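Local coordinates for Rho guanine nucleotide exchange factor 11 (Homo sapiens, PDB 5JHH), which probably activates Rho-family GTPases by promoting exchange of GDP for GTP through its tandem DH and PH domains, at residues V116-C121 and L205-E210. Numbering follows the deposited sequence.
Sequences VAAQFC and LKYVNE
Ala-118 turns its methyl group toward segment 205-210 and meets the edge of the Tyr-207 ring almost in the ring plane, with CB of Ala-118 3.6 Å from CE1 of Tyr-207. With CG anti to the backbone N (chi1 -180°), the Tyr-207 ring reaches over to Ala-118 although its CB does not point at the other helix. Beside it, Val-208 points toward the other segment and divides its two methyls. CG2 of Val-208 sits 4.2 Å from CB of Ala-117 and 4.3 Å from CB of Ala-118, while CG1 of Val-208 lies 4.3 Å from CB of Cys-121. No hydrogen bond spans the contact; its side-chain contacts are apolar. With Ala-117, Ala-118 and Cys-121 as the touching residues on 116-121, the backbones come close: the CA atoms of Ala-118 and Val-208 are 4.9 Å apart, and the axes of the two short segments approach to 9.0 Å, running in the same direction and crossing at -29°. Ala-117 also touches Leu-170, and Leu-205 packs on Leu-170, Thr-171 and Pro-174, so helix 165-182 borders both segments. The contact thus joins the end of helix 107-121 to the long helix 189-227 within the all-helical DH domain, while Phe-120 packs against helix 70-89.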
loop_
_atom_site.group_PDB
_atom_site.type_symbol
_atom_site.label_atom_id
_atom_site.label_comp_id
_atom_site.label_asym_id
_atom_site.label_seq_id
_atom_site.Cartn_x
_atom_site.Cartn_y
_atom_site.Cartn_z
ATOM N N VAL A 116 10.110 -16.162 5.277
ATOM C CA VAL A 116 9.310 -16.133 6.484
ATOM C C VAL A 116 8.325 -14.976 6.424
ATOM O O VAL A 116 7.164 -15.186 6.625
ATOM C CB VAL A 116 10.208 -16.061 7.711
ATOM C CG1 VAL A 116 9.380 -15.924 8.961
ATOM C CG2 VAL A 116 11.040 -17.352 7.794
ATOM N N ALA A 117 8.761 -13.790 6.025
ATOM C CA ALA A 117 7.823 -12.677 5.951
ATOM C C ALA A 117 6.759 -12.916 4.908
ATOM O O ALA A 117 5.590 -12.564 5.101
ATOM C CB ALA A 117 8.538 -11.372 5.669
ATOM N N ALA A 118 7.122 -13.562 3.817
ATOM C CA ALA A 118 6.152 -13.770 2.750
ATOM C C ALA A 118 5.103 -14.787 3.160
ATOM O O ALA A 118 3.934 -14.583 2.933
ATOM C CB ALA A 118 6.846 -14.229 1.452
ATOM N N GLN A 119 5.533 -15.883 3.760
ATOM C CA GLN A 119 4.611 -16.882 4.264
ATOM C C GLN A 119 3.672 -16.234 5.296
ATOM O O GLN A 119 2.476 -16.410 5.227
ATOM C CB GLN A 119 5.354 -18.104 4.835
ATOM C CG GLN A 119 4.443 -19.307 5.040
ATOM C CD GLN A 119 4.974 -20.395 5.987
ATOM O OE1 GLN A 119 4.194 -21.242 6.433
ATOM N NE2 GLN A 119 6.293 -20.398 6.276
ATOM N N PHE A 120 4.192 -15.425 6.211
ATOM C CA PHE A 120 3.311 -14.767 7.175
ATOM C C PHE A 120 2.274 -13.829 6.534
ATOM O O PHE A 120 1.151 -13.786 7.000
ATOM C CB PHE A 120 4.117 -14.017 8.219
ATOM C CG PHE A 120 3.291 -13.447 9.349
ATOM C CD1 PHE A 120 2.933 -14.227 10.416
ATOM C CD2 PHE A 120 2.959 -12.104 9.369
ATOM C CE1 PHE A 120 2.219 -13.695 11.463
ATOM C CE2 PHE A 120 2.248 -11.566 10.418
ATOM C CZ PHE A 120 1.876 -12.358 11.470
ATOM N N CYS A 121 2.613 -13.119 5.470
ATOM C CA CYS A 121 1.750 -12.075 4.962
ATOM C C CYS A 121 0.898 -12.465 3.783
ATOM O O CYS A 121 -0.092 -11.799 3.514
ATOM C CB CYS A 121 2.587 -10.876 4.444
ATOM S SG CYS A 121 3.576 -10.102 5.735
ATOM N N LEU A 205 11.241 -6.566 -0.379
ATOM C CA LEU A 205 9.876 -6.036 -0.509
ATOM C C LEU A 205 9.215 -6.460 -1.812
ATOM O O LEU A 205 8.003 -6.746 -1.863
ATOM C CB LEU A 205 9.886 -4.512 -0.408
ATOM C CG LEU A 205 10.163 -4.035 1.019
ATOM C CD1 LEU A 205 10.679 -2.605 1.088
ATOM C CD2 LEU A 205 8.928 -4.166 1.897
ATOM N N LYS A 206 10.006 -6.543 -2.870
ATOM C CA LYS A 206 9.466 -6.982 -4.144
ATOM C C LYS A 206 9.039 -8.427 -4.079
ATOM O O LYS A 206 8.003 -8.794 -4.665
ATOM C CB LYS A 206 10.473 -6.782 -5.275
ATOM C CG LYS A 206 10.622 -5.324 -5.711
ATOM C CD LYS A 206 11.682 -5.233 -6.815
ATOM C CE LYS A 206 12.618 -4.035 -6.654
ATOM N NZ LYS A 206 13.810 -4.105 -7.543
ATOM N N TYR A 207 9.803 -9.218 -3.347
ATOM C CA TYR A 207 9.487 -10.621 -3.167
ATOM C C TYR A 207 8.199 -10.796 -2.364
ATOM O O TYR A 207 7.340 -11.574 -2.737
ATOM C CB TYR A 207 10.664 -11.311 -2.454
ATOM C CG TYR A 207 10.515 -12.788 -2.190
ATOM C CD1 TYR A 207 9.710 -13.235 -1.168
ATOM C CD2 TYR A 207 11.232 -13.742 -2.914
ATOM C CE1 TYR A 207 9.575 -14.591 -0.911
ATOM C CE2 TYR A 207 11.112 -15.108 -2.643
ATOM C CZ TYR A 207 10.273 -15.509 -1.648
ATOM O OH TYR A 207 10.054 -16.816 -1.327
ATOM N N VAL A 208 8.051 -10.058 -1.255
ATOM C CA VAL A 208 6.810 -10.140 -0.469
ATOM C C VAL A 208 5.648 -9.563 -1.290
ATOM O O VAL A 208 4.573 -10.114 -1.304
ATOM C CB VAL A 208 6.916 -9.409 0.861
ATOM C CG1 VAL A 208 5.574 -9.454 1.626
ATOM C CG2 VAL A 208 8.017 -10.052 1.676
ATOM N N ASN A 209 5.884 -8.486 -2.005
ATOM C CA ASN A 209 4.864 -7.942 -2.891
ATOM C C ASN A 209 4.357 -9.018 -3.847
ATOM O O ASN A 209 3.165 -9.230 -4.009
ATOM C CB ASN A 209 5.414 -6.725 -3.685
ATOM C CG ASN A 209 4.338 -6.008 -4.491
ATOM O OD1 ASN A 209 3.621 -5.150 -3.993
ATOM N ND2 ASN A 209 4.177 -6.415 -5.725
ATOM N N GLU A 210 5.280 -9.706 -4.471
ATOM C CA GLU A 210 4.917 -10.746 -5.403
ATOM C C GLU A 210 4.186 -11.907 -4.715
ATOM O O GLU A 210 3.209 -12.412 -5.248
ATOM C CB GLU A 210 6.175 -11.185 -6.178
ATOM C CG GLU A 210 5.937 -12.155 -7.314
ATOM C CD GLU A 210 5.206 -11.552 -8.487
ATOM O OE1 GLU A 210 5.274 -10.328 -8.678
ATOM O OE2 GLU A 210 4.589 -12.332 -9.233
#